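Local structure of putative NADH-flavin reductase (Lactobacillus casei ATCC 334, 3H2S) at residues 81-86 with 142-147; 105-110 with 133-138; 7-12 with 35-40. The protein binds NADPH in a Rossmann-type nucleotide-binding domain and is probably an NAD(P)H-dependent oxidoreductase. One frame throughout, in Å; residues are numbered along the deposited sequence.

Contact 1 of 3, residues 81-86 with 142-147; sequences LHLDFA and YQFLQM. With NDP (NADPH dihydro-nicotinamide-adenine-dinucleotide phosphate), chain C.
The ring of Phe-144 meets helix 80-91 obliquely: Leu-83 CD1 and Ala-86 O both approach it at a slant. Two other flat groups, on helix 80-91 itself, serve the cofactor instead. The Phe-85 ring presents its edge to the adenine, with CZ 3.9 Å from NADPH C6A, while the His-82 imidazole meets the ribose hydroxyl O2D at an oblique angle. This is helix-helix packing on one side of a Rossmann sheet, between helix 80-91 and the C-terminal part of helix 132-145, where Leu-83 and Phe-144 have their CA atoms 8.0 Å apart. That spacing, together with only 138 Å² buried, describes a small contact, in which one apolar pair and one ring-to-carbonyl approach meet. Phe-144 spans the gap because its CG lies anti to the backbone N (chi1 165°), which sends the ring across to helix 80-91. Phe-144 CB then lies 4.0 Å from Leu-83 CD1. On the ring, Phe-144 CE2 lies 3.9 Å from the backbone oxygen Ala-86 O.

The same surface is part of the dimer interface. Leu-83 also packs on Phe-144 of the second subunit, Phe-144 on Leu-83 of that subunit, and Asp-84 makes a salt bridge to Arg-94 of it. Helix 80-91 thus has an apolar flank for helix 132-145 and another flank for NADPH, where the His-82 NE2 to O2D bond is weak, 3.4 Å long and bent to 132° at the hydrogen.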
loop_
_atom_site.group_PDB
_atom_site.type_symbol
_atom_site.label_atom_id
_atom_site.label_comp_id
_atom_site.label_asym_id
_atom_site.label_seq_id
_atom_site.Cartn_x
_atom_site.Cartn_y
_atom_site.Cartn_z
ATOM N N LEU A 81 -2.274 9.919 -3.708
ATOM C CA LEU A 81 -0.863 9.781 -4.084
ATOM C C LEU A 81 0.095 9.715 -2.908
ATOM O O LEU A 81 1.142 9.062 -2.994
ATOM C CB LEU A 81 -0.445 10.882 -5.048
ATOM C CG LEU A 81 -1.034 10.846 -6.459
ATOM C CD1 LEU A 81 -0.581 12.073 -7.248
ATOM C CD2 LEU A 81 -0.631 9.564 -7.179
ATOM N N HIS A 82 -0.226 10.399 -1.811
ATOM C CA HIS A 82 0.571 10.261 -0.600
ATOM C C HIS A 82 0.740 8.789 -0.242
ATOM O O HIS A 82 1.838 8.334 0.110
ATOM C CB HIS A 82 -0.086 10.996 0.563
ATOM C CG HIS A 82 0.168 12.470 0.560
ATOM N ND1 HIS A 82 -0.832 13.399 0.369
ATOM C CD2 HIS A 82 1.312 13.175 0.727
ATOM C CE1 HIS A 82 -0.330 14.613 0.526
ATOM N NE2 HIS A 82 0.973 14.504 0.718
ATOM N N LEU A 83 -0.371 8.065 -0.276
ATOM C CA LEU A 83 -0.365 6.637 -0.017
ATOM C C LEU A 83 0.326 5.816 -1.119
ATOM O O LEU A 83 1.231 5.025 -0.834
ATOM C CB LEU A 83 -1.788 6.141 0.221
ATOM C CG LEU A 83 -1.989 4.662 0.577
ATOM C CD1 LEU A 83 -1.171 4.261 1.830
ATOM C CD2 LEU A 83 -3.469 4.387 0.780
ATOM N N ASP A 84 -0.081 6.028 -2.369
ATOM C CA ASP A 84 0.449 5.260 -3.501
ATOM C C ASP A 84 1.964 5.399 -3.665
ATOM O O ASP A 84 2.648 4.420 -3.956
ATOM C CB ASP A 84 -0.264 5.656 -4.807
ATOM C CG ASP A 84 -1.693 5.120 -4.884
ATOM O OD1 ASP A 84 -2.077 4.229 -4.083
ATOM O OD2 ASP A 84 -2.453 5.621 -5.739
ATOM N N PHE A 85 2.499 6.610 -3.535
ATOM C CA PHE A 85 3.958 6.763 -3.647
ATOM C C PHE A 85 4.647 5.900 -2.574
ATOM O O PHE A 85 5.703 5.319 -2.820
ATOM C CB PHE A 85 4.373 8.217 -3.440
ATOM C CG PHE A 85 3.842 9.174 -4.481
ATOM C CD1 PHE A 85 3.939 8.879 -5.836
ATOM C CD2 PHE A 85 3.478 10.460 -4.111
ATOM C CE1 PHE A 85 3.638 9.827 -6.798
ATOM C CE2 PHE A 85 3.162 11.416 -5.087
ATOM C CZ PHE A 85 3.203 11.073 -6.422
ATOM N N ALA A 86 4.131 5.946 -1.340
ATOM C CA ALA A 86 4.754 5.218 -0.242
ATOM C C ALA A 86 4.672 3.704 -0.425
ATOM O O ALA A 86 5.648 2.992 -0.149
ATOM C CB ALA A 86 4.144 5.641 1.105
ATOM N N TYR A 142 0.981 6.727 7.125
ATOM C CA TYR A 142 1.585 6.427 8.420
ATOM C C TYR A 142 1.158 5.046 8.949
ATOM O O TYR A 142 1.969 4.287 9.463
ATOM C CB TYR A 142 1.179 7.513 9.413
ATOM C CG TYR A 142 1.399 7.145 10.853
ATOM C CD1 TYR A 142 0.339 7.141 11.749
ATOM C CD2 TYR A 142 2.669 6.892 11.335
ATOM C CE1 TYR A 142 0.532 6.862 13.085
ATOM C CE2 TYR A 142 2.885 6.644 12.688
ATOM C CZ TYR A 142 1.810 6.647 13.558
ATOM O OH TYR A 142 1.996 6.375 14.896
ATOM N N GLN A 143 -0.117 4.715 8.799
ATOM C CA GLN A 143 -0.597 3.418 9.255
ATOM C C GLN A 143 -0.049 2.300 8.371
ATOM O O GLN A 143 0.248 1.205 8.862
ATOM C CB GLN A 143 -2.119 3.380 9.248
ATOM C CG GLN A 143 -2.777 4.292 10.283
ATOM C CD GLN A 143 -4.260 4.053 10.362
ATOM O OE1 GLN A 143 -4.794 3.774 11.439
ATOM N NE2 GLN A 143 -4.910 3.995 9.205
ATOM N N PHE A 144 0.033 2.560 7.067
ATOM C CA PHE A 144 0.590 1.577 6.130
ATOM C C PHE A 144 2.039 1.238 6.475
ATOM O O PHE A 144 2.445 0.081 6.433
ATOM C CB PHE A 144 0.534 2.090 4.693
ATOM C CG PHE A 144 1.404 1.312 3.754
ATOM C CD1 PHE A 144 1.000 0.078 3.282
ATOM C CD2 PHE A 144 2.650 1.805 3.359
ATOM C CE1 PHE A 144 1.833 -0.690 2.465
ATOM C CE2 PHE A 144 3.455 1.085 2.488
ATOM C CZ PHE A 144 3.063 -0.177 2.066
ATOM N N LEU A 145 2.832 2.256 6.775
ATOM C CA LEU A 145 4.241 2.020 7.094
ATOM C C LEU A 145 4.407 1.006 8.236
ATOM O O LEU A 145 5.242 0.103 8.162
ATOM C CB LEU A 145 4.948 3.338 7.424
ATOM C CG LEU A 145 5.175 4.327 6.278
ATOM C CD1 LEU A 145 5.802 5.610 6.809
ATOM C CD2 LEU A 145 6.018 3.760 5.142
ATOM N N GLN A 146 3.532 1.091 9.231
ATOM C CA GLN A 146 3.613 0.225 10.411
ATOM C C GLN A 146 3.287 -1.233 10.109
ATOM O O GLN A 146 3.515 -2.099 10.943
ATOM C CB GLN A 146 2.696 0.744 11.515
ATOM C CG GLN A 146 3.132 2.100 12.051
ATOM C CD GLN A 146 2.117 2.684 12.992
ATOM O OE1 GLN A 146 1.314 3.538 12.609
ATOM N NE2 GLN A 146 2.059 2.134 14.195
HETATM N N MSE A 147 2.723 -1.493 8.937
HETATM C CA MSE A 147 2.446 -2.862 8.492
HETATM C C MSE A 147 3.722 -3.576 8.038
HETATM O O MSE A 147 3.692 -4.759 7.660
HETATM C CB MSE A 147 1.452 -2.852 7.331
HETATM C CG MSE A 147 0.110 -2.245 7.663
HETATM SE SE MSE A 147 -0.984 -2.107 6.052
HETATM C CE MSE A 147 -2.659 -1.673 6.907
HETATM P PA NDP C . 6.036 20.585 -2.412
HETATM O O1A NDP C . 4.568 20.993 -2.726
HETATM O O2A NDP C . 7.073 21.654 -2.369
HETATM O O5B NDP C . 6.207 19.586 -3.770
HETATM C C5B NDP C . 6.696 18.291 -3.336
HETATM C C4B NDP C . 7.263 17.486 -4.569
HETATM O O4B NDP C . 6.212 16.707 -5.105
HETATM C C3B NDP C . 7.725 18.412 -5.744
HETATM O O3B NDP C . 9.036 18.039 -6.033
HETATM C C2B NDP C . 6.733 17.998 -6.907
HETATM O O2B NDP C . 7.218 18.074 -8.201
HETATM C C1B NDP C . 6.453 16.527 -6.469
HETATM N N9A NDP C . 5.198 16.039 -7.063
HETATM C C8A NDP C . 3.912 16.543 -6.738
HETATM N N7A NDP C . 2.928 15.915 -7.386
HETATM C C5A NDP C . 3.591 14.931 -8.150
HETATM C C6A NDP C . 3.063 13.952 -9.010
HETATM N N6A NDP C . 1.717 13.921 -9.216
HETATM N N1A NDP C . 3.933 13.275 -9.843
HETATM C C2A NDP C . 5.263 13.372 -9.546
HETATM N N3A NDP C . 5.882 14.136 -8.596
HETATM C C4A NDP C . 5.000 14.981 -7.959
HETATM O O3 NDP C . 5.804 20.012 -0.961
HETATM P PN NDP C . 6.364 20.214 0.549
HETATM O O1N NDP C . 7.904 20.215 0.496
HETATM O O2N NDP C . 5.784 21.532 0.963
HETATM O O5D NDP C . 5.930 18.970 1.513
HETATM C C5D NDP C . 6.760 17.818 1.692
HETATM C C4D NDP C . 6.046 16.894 2.694
HETATM O O4D NDP C . 5.719 17.713 3.804
HETATM C C3D NDP C . 4.736 16.192 2.227
HETATM O O3D NDP C . 4.633 14.944 2.807
HETATM C C2D NDP C . 3.658 17.211 2.749
HETATM O O2D NDP C . 2.437 16.571 3.018
HETATM C C1D NDP C . 4.351 17.579 4.109
HETATM N N1N NDP C . 3.725 18.747 4.725
HETATM C C2N NDP C . 3.012 18.509 5.975
HETATM C C3N NDP C . 2.172 19.689 6.466
HETATM C C7N NDP C . 1.914 19.554 7.957
HETATM O O7N NDP C . 1.647 18.459 8.430
HETATM N N7N NDP C . 1.823 20.706 8.724
HETATM C C4N NDP C . 2.546 21.092 6.034
HETATM C C5N NDP C . 3.016 21.200 4.606
HETATM C C6N NDP C . 3.691 19.998 3.984
HETATM P P2B NDP C . 7.308 19.510 -8.967
HETATM O O1X NDP C . 8.453 20.363 -8.309
HETATM O O2X NDP C . 7.859 19.200 -10.408
HETATM O O3X NDP C . 6.011 20.245 -8.955
#

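Contact 2 of 3, residues 105-110 with 133-138; sequences GSASLA and DGALYQ. With NDP (NADPH dihydro-nicotinamide-adenine-dinucleotide phosphate), chain C.
Gly-105 N and Gln-138 OE1 approach to 3.6 Å at the most closely packed point between the loop 105-110 and helix 132-145. A CB on Gly-105 would point at the helix and come tight against that same OE1, which shows how little space there is between the Gly-105 backbone and the Gln-138 amide. The loop follows strand 99-103 of the Rossmann sheet, and with the helix it frames the nicotinamide half of the NADPH site.

Gln-138 reaches the cofactor through a chain bent at chi2 (-141°), and the end of its carboxamide meets the ribose diol. OE1 accepts a hydrogen bond from NADPH O2D at 2.7 Å, and NE2 donates to NADPH O3D at 3.1 Å. Glu-141 OE1 also accepts from NE2, with a weaker bond to Ile-103 O, so acceptors around NE2 identify which end of the amide is nitrogen. On the loop side, Ser-106 N gives the carboxamide oxygen O7N of NADPH a bond of 2.7 Å. Replacing Gln-138 by a leucine would probably leave both ribose hydroxyls without their amide partner and deprive Glu-141 of a donor.

The alanine pair is looser: both residues are partly exposed, and Ala-107 CB lies 4.1 Å from Ala-135 CB. Separately, a water bridges the segments: it accepts from Gly-105 N at 2.9 Å, pairs with Ser-108 OG at 2.8 Å, and donates weakly to Gln-138 O at 3.1 Å. Besides direct packing, the polar links between loop and helix run through this water and the cofactor, which suggests that bound NADPH probably helps to tie them together, its amide held by one and its ribose by the other.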
loop_
_atom_site.group_PDB
_atom_site.type_symbol
_atom_site.label_atom_id
_atom_site.label_comp_id
_atom_site.label_asym_id
_atom_site.label_seq_id
_atom_site.Cartn_x
_atom_site.Cartn_y
_atom_site.Cartn_z
ATOM N N GLY A 105 2.413 13.752 7.944
ATOM C CA GLY A 105 1.621 14.935 8.230
ATOM C C GLY A 105 1.509 15.179 9.719
ATOM O O GLY A 105 1.786 14.292 10.533
ATOM N N SER A 106 1.013 16.363 10.060
ATOM C CA SER A 106 0.789 16.745 11.442
ATOM C C SER A 106 -0.482 16.093 11.997
ATOM O O SER A 106 -0.621 15.895 13.199
ATOM C CB SER A 106 0.688 18.276 11.510
ATOM O OG SER A 106 1.334 18.766 12.667
ATOM N N ALA A 107 -1.410 15.734 11.119
ATOM C CA ALA A 107 -2.732 15.268 11.552
ATOM C C ALA A 107 -2.724 13.867 12.173
ATOM O O ALA A 107 -3.689 13.458 12.818
ATOM C CB ALA A 107 -3.723 15.338 10.394
ATOM N N SER A 108 -1.624 13.143 11.997
ATOM C CA SER A 108 -1.474 11.826 12.615
ATOM C C SER A 108 -0.829 11.926 13.996
ATOM O O SER A 108 -0.584 10.911 14.653
ATOM C CB SER A 108 -0.682 10.884 11.698
ATOM O OG SER A 108 0.665 11.300 11.542
ATOM N N LEU A 109 -0.471 13.148 14.393
ATOM C CA LEU A 109 0.033 13.404 15.742
ATOM C C LEU A 109 -1.113 13.642 16.722
ATOM O O LEU A 109 -2.187 14.115 16.330
ATOM C CB LEU A 109 0.937 14.630 15.751
ATOM C CG LEU A 109 2.221 14.606 14.935
ATOM C CD1 LEU A 109 2.798 16.019 14.855
ATOM C CD2 LEU A 109 3.205 13.612 15.528
ATOM N N ALA A 110 -0.870 13.340 17.994
ATOM C CA ALA A 110 -1.780 13.750 19.060
ATOM C C ALA A 110 -1.665 15.251 19.338
ATOM O O ALA A 110 -0.559 15.802 19.413
ATOM C CB ALA A 110 -1.510 12.961 20.335
ATOM N N ASP A 133 -8.348 15.803 2.279
ATOM C CA ASP A 133 -7.999 14.663 1.427
ATOM C C ASP A 133 -6.537 14.224 1.631
ATOM O O ASP A 133 -6.251 13.052 1.908
ATOM C CB ASP A 133 -8.283 15.040 -0.036
ATOM C CG ASP A 133 -7.862 13.972 -1.029
ATOM O OD1 ASP A 133 -8.062 12.755 -0.783
ATOM O OD2 ASP A 133 -7.470 14.379 -2.134
ATOM N N GLY A 134 -5.607 15.167 1.509
ATOM C CA GLY A 134 -4.202 14.859 1.761
ATOM C C GLY A 134 -3.894 14.426 3.181
ATOM O O GLY A 134 -3.129 13.480 3.376
ATOM N N ALA A 135 -4.484 15.105 4.173
ATOM C CA ALA A 135 -4.278 14.745 5.581
ATOM C C ALA A 135 -4.738 13.303 5.876
ATOM O O ALA A 135 -4.041 12.530 6.544
ATOM C CB ALA A 135 -5.006 15.746 6.501
ATOM N N LEU A 136 -5.913 12.937 5.368
ATOM C CA LEU A 136 -6.423 11.578 5.529
ATOM C C LEU A 136 -5.439 10.558 4.954
ATOM O O LEU A 136 -5.057 9.586 5.612
ATOM C CB LEU A 136 -7.787 11.449 4.849
ATOM C CG LEU A 136 -8.411 10.048 4.867
ATOM C CD1 LEU A 136 -8.698 9.605 6.312
ATOM C CD2 LEU A 136 -9.673 10.033 3.998
ATOM N N TYR A 137 -5.021 10.765 3.717
ATOM C CA TYR A 137 -4.167 9.767 3.080
ATOM C C TYR A 137 -2.754 9.696 3.653
ATOM O O TYR A 137 -2.139 8.631 3.646
ATOM C CB TYR A 137 -4.160 9.943 1.568
ATOM C CG TYR A 137 -5.336 9.265 0.920
ATOM C CD1 TYR A 137 -6.402 10.009 0.396
ATOM C CD2 TYR A 137 -5.354 7.892 0.770
ATOM C CE1 TYR A 137 -7.467 9.380 -0.246
ATOM C CE2 TYR A 137 -6.395 7.256 0.112
ATOM C CZ TYR A 137 -7.443 8.000 -0.395
ATOM O OH TYR A 137 -8.440 7.345 -1.067
ATOM N N GLN A 138 -2.278 10.792 4.240
ATOM C CA GLN A 138 -1.013 10.748 4.981
ATOM C C GLN A 138 -1.143 10.049 6.321
ATOM O O GLN A 138 -0.186 9.441 6.811
ATOM C CB GLN A 138 -0.421 12.146 5.174
ATOM C CG GLN A 138 0.182 12.685 3.922
ATOM C CD GLN A 138 1.452 13.453 4.186
ATOM O OE1 GLN A 138 1.406 14.615 4.576
ATOM N NE2 GLN A 138 2.594 12.831 3.908
HETATM P PA NDP C . 6.036 20.585 -2.412
HETATM O O1A NDP C . 4.568 20.993 -2.726
HETATM O O2A NDP C . 7.073 21.654 -2.369
HETATM O O5B NDP C . 6.207 19.586 -3.770
HETATM C C5B NDP C . 6.696 18.291 -3.336
HETATM C C4B NDP C . 7.263 17.486 -4.569
HETATM O O4B NDP C . 6.212 16.707 -5.105
HETATM C C3B NDP C . 7.725 18.412 -5.744
HETATM O O3B NDP C . 9.036 18.039 -6.033
HETATM C C2B NDP C . 6.733 17.998 -6.907
HETATM O O2B NDP C . 7.218 18.074 -8.201
HETATM C C1B NDP C . 6.453 16.527 -6.469
HETATM N N9A NDP C . 5.198 16.039 -7.063
HETATM C C8A NDP C . 3.912 16.543 -6.738
HETATM N N7A NDP C . 2.928 15.915 -7.386
HETATM C C5A NDP C . 3.591 14.931 -8.150
HETATM C C6A NDP C . 3.063 13.952 -9.010
HETATM N N6A NDP C . 1.717 13.921 -9.216
HETATM N N1A NDP C . 3.933 13.275 -9.843
HETATM C C2A NDP C . 5.263 13.372 -9.546
HETATM N N3A NDP C . 5.882 14.136 -8.596
HETATM C C4A NDP C . 5.000 14.981 -7.959
HETATM O O3 NDP C . 5.804 20.012 -0.961
HETATM P PN NDP C . 6.364 20.214 0.549
HETATM O O1N NDP C . 7.904 20.215 0.496
HETATM O O2N NDP C . 5.784 21.532 0.963
HETATM O O5D NDP C . 5.930 18.970 1.513
HETATM C C5D NDP C . 6.760 17.818 1.692
HETATM C C4D NDP C . 6.046 16.894 2.694
HETATM O O4D NDP C . 5.719 17.713 3.804
HETATM C C3D NDP C . 4.736 16.192 2.227
HETATM O O3D NDP C . 4.633 14.944 2.807
HETATM C C2D NDP C . 3.658 17.211 2.749
HETATM O O2D NDP C . 2.437 16.571 3.018
HETATM C C1D NDP C . 4.351 17.579 4.109
HETATM N N1N NDP C . 3.725 18.747 4.725
HETATM C C2N NDP C . 3.012 18.509 5.975
HETATM C C3N NDP C . 2.172 19.689 6.466
HETATM C C7N NDP C . 1.914 19.554 7.957
HETATM O O7N NDP C . 1.647 18.459 8.430
HETATM N N7N NDP C . 1.823 20.706 8.724
HETATM C C4N NDP C . 2.546 21.092 6.034
HETATM C C5N NDP C . 3.016 21.200 4.606
HETATM C C6N NDP C . 3.691 19.998 3.984
HETATM P P2B NDP C . 7.308 19.510 -8.967
HETATM O O1X NDP C . 8.453 20.363 -8.309
HETATM O O2X NDP C . 7.859 19.200 -10.408
HETATM O O3X NDP C . 6.011 20.245 -8.955
HETATM O O HOH W 1 0.477 11.697 8.767
#

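Contact 3 of 3, residues 7-12 with 35-40; sequences GATGRA and QKAADR. With NDP (NADPH dihydro-nicotinamide-adenine-dinucleotide phosphate), chain C.
Thr-9, whose side chain packs against Lys-36 and Ala-37, has its hydroxyl OG1 held by two oxygens of NADPH. The ribose O3B donates to Thr-9 OG1 at 2.9 Å, and OG1 donates to O1X of the 2'-phosphate; Thr-9 OG1 to NADPH O1X is modelled at 2.5 Å, so the exact length of that bond is doubtful. With chi1 at 56°, OG1 sits between the backbone N and the carbonyl carbon, and the methyl is sent to helix 34-40, where CG2 lies 3.9 Å from Ala-37 CA. Lys-36 runs alongside, its CD 4.0 Å from Thr-9 CB; NZ has its main polar partner in Asp-33, by a salt bridge, and adds a weak bond to NADPH O2X.

The segment 7-12 is the glycine-rich phosphate-binding loop of the Rossmann fold, with Gly-7 and Gly-10 in a GxxGxxG pattern. Gly-7 to Gly-10 form a type I turn, and a CB on Gly-10 would clash with NADPH C5B. Gly-10 is the N-cap of helix 11-22, whose first amides face the pyrophosphate: Arg-11 N reaches O2A at 2.7 Å and Ala-12 N reaches O1N at 2.8 Å.

Arg-40, extended from CG to NE, reaches the backbone of Thr-9. Its NH1 donates to Thr-9 O at 2.9 Å and 159°. The oxygen lies in the guanidinium plane, but NH1 is tilted 32° from the carbonyl plane.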
loop_
_atom_site.group_PDB
_atom_site.type_symbol
_atom_site.label_atom_id
_atom_site.label_comp_id
_atom_site.label_asym_id
_atom_site.label_seq_id
_atom_site.Cartn_x
_atom_site.Cartn_y
_atom_site.Cartn_z
ATOM N N GLY A 7 10.629 13.924 -4.942
ATOM C CA GLY A 7 10.154 15.280 -4.702
ATOM C C GLY A 7 11.320 16.216 -4.379
ATOM O O GLY A 7 11.157 17.185 -3.641
ATOM N N ALA A 8 12.446 15.989 -5.048
ATOM C CA ALA A 8 13.674 16.775 -4.858
ATOM C C ALA A 8 13.538 18.259 -5.234
ATOM O O ALA A 8 14.234 19.102 -4.683
ATOM C CB ALA A 8 14.840 16.133 -5.632
ATOM N N THR A 9 12.604 18.576 -6.130
ATOM C CA THR A 9 12.376 19.968 -6.553
ATOM C C THR A 9 11.415 20.735 -5.644
ATOM O O THR A 9 11.279 21.965 -5.768
ATOM C CB THR A 9 11.857 20.040 -8.005
ATOM O OG1 THR A 9 10.668 19.250 -8.133
ATOM C CG2 THR A 9 12.931 19.527 -8.962
ATOM N N GLY A 10 10.822 20.024 -4.683
ATOM C CA GLY A 10 9.860 20.632 -3.759
ATOM C C GLY A 10 10.528 21.484 -2.690
ATOM O O GLY A 10 11.755 21.612 -2.648
ATOM N N ARG A 11 9.724 22.009 -1.777
ATOM C CA ARG A 11 10.232 22.864 -0.703
ATOM C C ARG A 11 11.096 22.051 0.265
ATOM O O ARG A 11 12.254 22.395 0.487
ATOM C CB ARG A 11 9.077 23.537 0.043
ATOM C CG ARG A 11 8.152 24.375 -0.896
ATOM C CD ARG A 11 6.835 24.743 -0.230
ATOM N NE ARG A 11 7.045 25.553 0.955
ATOM C CZ ARG A 11 6.864 25.126 2.204
ATOM N NH1 ARG A 11 6.440 23.892 2.440
ATOM N NH2 ARG A 11 7.082 25.952 3.214
ATOM N N ALA A 12 10.535 20.974 0.816
ATOM C CA ALA A 12 11.295 20.058 1.688
ATOM C C ALA A 12 12.423 19.378 0.915
ATOM O O ALA A 12 13.574 19.352 1.360
ATOM C CB ALA A 12 10.380 19.020 2.317
ATOM N N GLN A 35 13.970 21.601 -15.884
ATOM C CA GLN A 35 14.239 23.024 -15.683
ATOM C C GLN A 35 14.193 23.416 -14.204
ATOM O O GLN A 35 15.125 24.046 -13.684
ATOM C CB GLN A 35 13.266 23.880 -16.503
ATOM N N LYS A 36 13.136 22.988 -13.517
ATOM C CA LYS A 36 13.021 23.213 -12.077
ATOM C C LYS A 36 14.243 22.635 -11.374
ATOM O O LYS A 36 14.769 23.233 -10.434
ATOM C CB LYS A 36 11.742 22.579 -11.531
ATOM C CG LYS A 36 11.023 23.414 -10.469
ATOM C CD LYS A 36 9.718 22.754 -10.022
ATOM C CE LYS A 36 8.561 23.094 -10.955
ATOM N NZ LYS A 36 7.688 21.904 -11.243
ATOM N N ALA A 37 14.707 21.483 -11.854
ATOM C CA ALA A 37 15.840 20.791 -11.238
ATOM C C ALA A 37 17.135 21.565 -11.446
ATOM O O ALA A 37 17.881 21.820 -10.496
ATOM C CB ALA A 37 15.963 19.387 -11.797
ATOM N N ALA A 38 17.307 22.083 -12.656
ATOM C CA ALA A 38 18.466 22.912 -12.959
ATOM C C ALA A 38 18.483 24.198 -12.133
ATOM O O ALA A 38 19.521 24.575 -11.584
ATOM C CB ALA A 38 18.526 23.222 -14.442
ATOM N N ASP A 39 17.321 24.828 -11.981
ATOM C CA ASP A 39 17.231 26.098 -11.259
ATOM C C ASP A 39 17.290 25.950 -9.736
ATOM O O ASP A 39 17.836 26.818 -9.051
ATOM C CB ASP A 39 15.982 26.869 -11.679
ATOM N N ARG A 40 16.702 24.906 -9.173
ATOM C CA ARG A 40 16.566 24.791 -7.717
ATOM C C ARG A 40 17.674 23.964 -7.072
ATOM O O ARG A 40 17.870 24.015 -5.853
ATOM C CB ARG A 40 15.196 24.231 -7.334
ATOM C CG ARG A 40 14.059 25.174 -7.664
ATOM C CD ARG A 40 12.694 24.580 -7.366
ATOM N NE ARG A 40 11.639 25.545 -7.685
ATOM C CZ ARG A 40 10.333 25.315 -7.555
ATOM N NH1 ARG A 40 9.896 24.166 -7.054
ATOM N NH2 ARG A 40 9.461 26.249 -7.913
HETATM P PA NDP C . 6.036 20.585 -2.412
HETATM O O1A NDP C . 4.568 20.993 -2.726
HETATM O O2A NDP C . 7.073 21.654 -2.369
HETATM O O5B NDP C . 6.207 19.586 -3.770
HETATM C C5B NDP C . 6.696 18.291 -3.336
HETATM C C4B NDP C . 7.263 17.486 -4.569
HETATM O O4B NDP C . 6.212 16.707 -5.105
HETATM C C3B NDP C . 7.725 18.412 -5.744
HETATM O O3B NDP C . 9.036 18.039 -6.033
HETATM C C2B NDP C . 6.733 17.998 -6.907
HETATM O O2B NDP C . 7.218 18.074 -8.201
HETATM C C1B NDP C . 6.453 16.527 -6.469
HETATM N N9A NDP C . 5.198 16.039 -7.063
HETATM C C8A NDP C . 3.912 16.543 -6.738
HETATM N N7A NDP C . 2.928 15.915 -7.386
HETATM C C5A NDP C . 3.591 14.931 -8.150
HETATM C C6A NDP C . 3.063 13.952 -9.010
HETATM N N6A NDP C . 1.717 13.921 -9.216
HETATM N N1A NDP C . 3.933 13.275 -9.843
HETATM C C2A NDP C . 5.263 13.372 -9.546
HETATM N N3A NDP C . 5.882 14.136 -8.596
HETATM C C4A NDP C . 5.000 14.981 -7.959
HETATM O O3 NDP C . 5.804 20.012 -0.961
HETATM P PN NDP C . 6.364 20.214 0.549
HETATM O O1N NDP C . 7.904 20.215 0.496
HETATM O O2N NDP C . 5.784 21.532 0.963
HETATM O O5D NDP C . 5.930 18.970 1.513
HETATM C C5D NDP C . 6.760 17.818 1.692
HETATM C C4D NDP C . 6.046 16.894 2.694
HETATM O O4D NDP C . 5.719 17.713 3.804
HETATM C C3D NDP C . 4.736 16.192 2.227
HETATM O O3D NDP C . 4.633 14.944 2.807
HETATM C C2D NDP C . 3.658 17.211 2.749
HETATM O O2D NDP C . 2.437 16.571 3.018
HETATM C C1D NDP C . 4.351 17.579 4.109
HETATM N N1N NDP C . 3.725 18.747 4.725
HETATM C C2N NDP C . 3.012 18.509 5.975
HETATM C C3N NDP C . 2.172 19.689 6.466
HETATM C C7N NDP C . 1.914 19.554 7.957
HETATM O O7N NDP C . 1.647 18.459 8.430
HETATM N N7N NDP C . 1.823 20.706 8.724
HETATM C C4N NDP C . 2.546 21.092 6.034
HETATM C C5N NDP C . 3.016 21.200 4.606
HETATM C C6N NDP C . 3.691 19.998 3.984
HETATM P P2B NDP C . 7.308 19.510 -8.967
HETATM O O1X NDP C . 8.453 20.363 -8.309
HETATM O O2X NDP C . 7.859 19.200 -10.408
HETATM O O3X NDP C . 6.011 20.245 -8.955
#

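How the contacts relate
The three contacts are strung along one NADPH molecule. Contact 3 holds the pyrophosphate and 2'-phosphate, contact 1 supplies residues beside the adenine and the nicotinamide ribose, and contact 2 takes that ribose and the carboxamide. Contacts 1 and 2 share helix 132-145, have centres 11 Å apart and touch directly: His-82 CG lies 3.4 Å from Gln-138 CG, so the two residues that bond O2D, His-82 only weakly, are in packing contact. Tyr-142 CD1 also packs on Ser-108 CB at 3.9 Å. Contact 3 stands apart, its centre about 23 Å from that of contact 1 and 24 Å from that of contact 2, without touching either. Along the chain it closes first, and contact 2 is nested within contact 1.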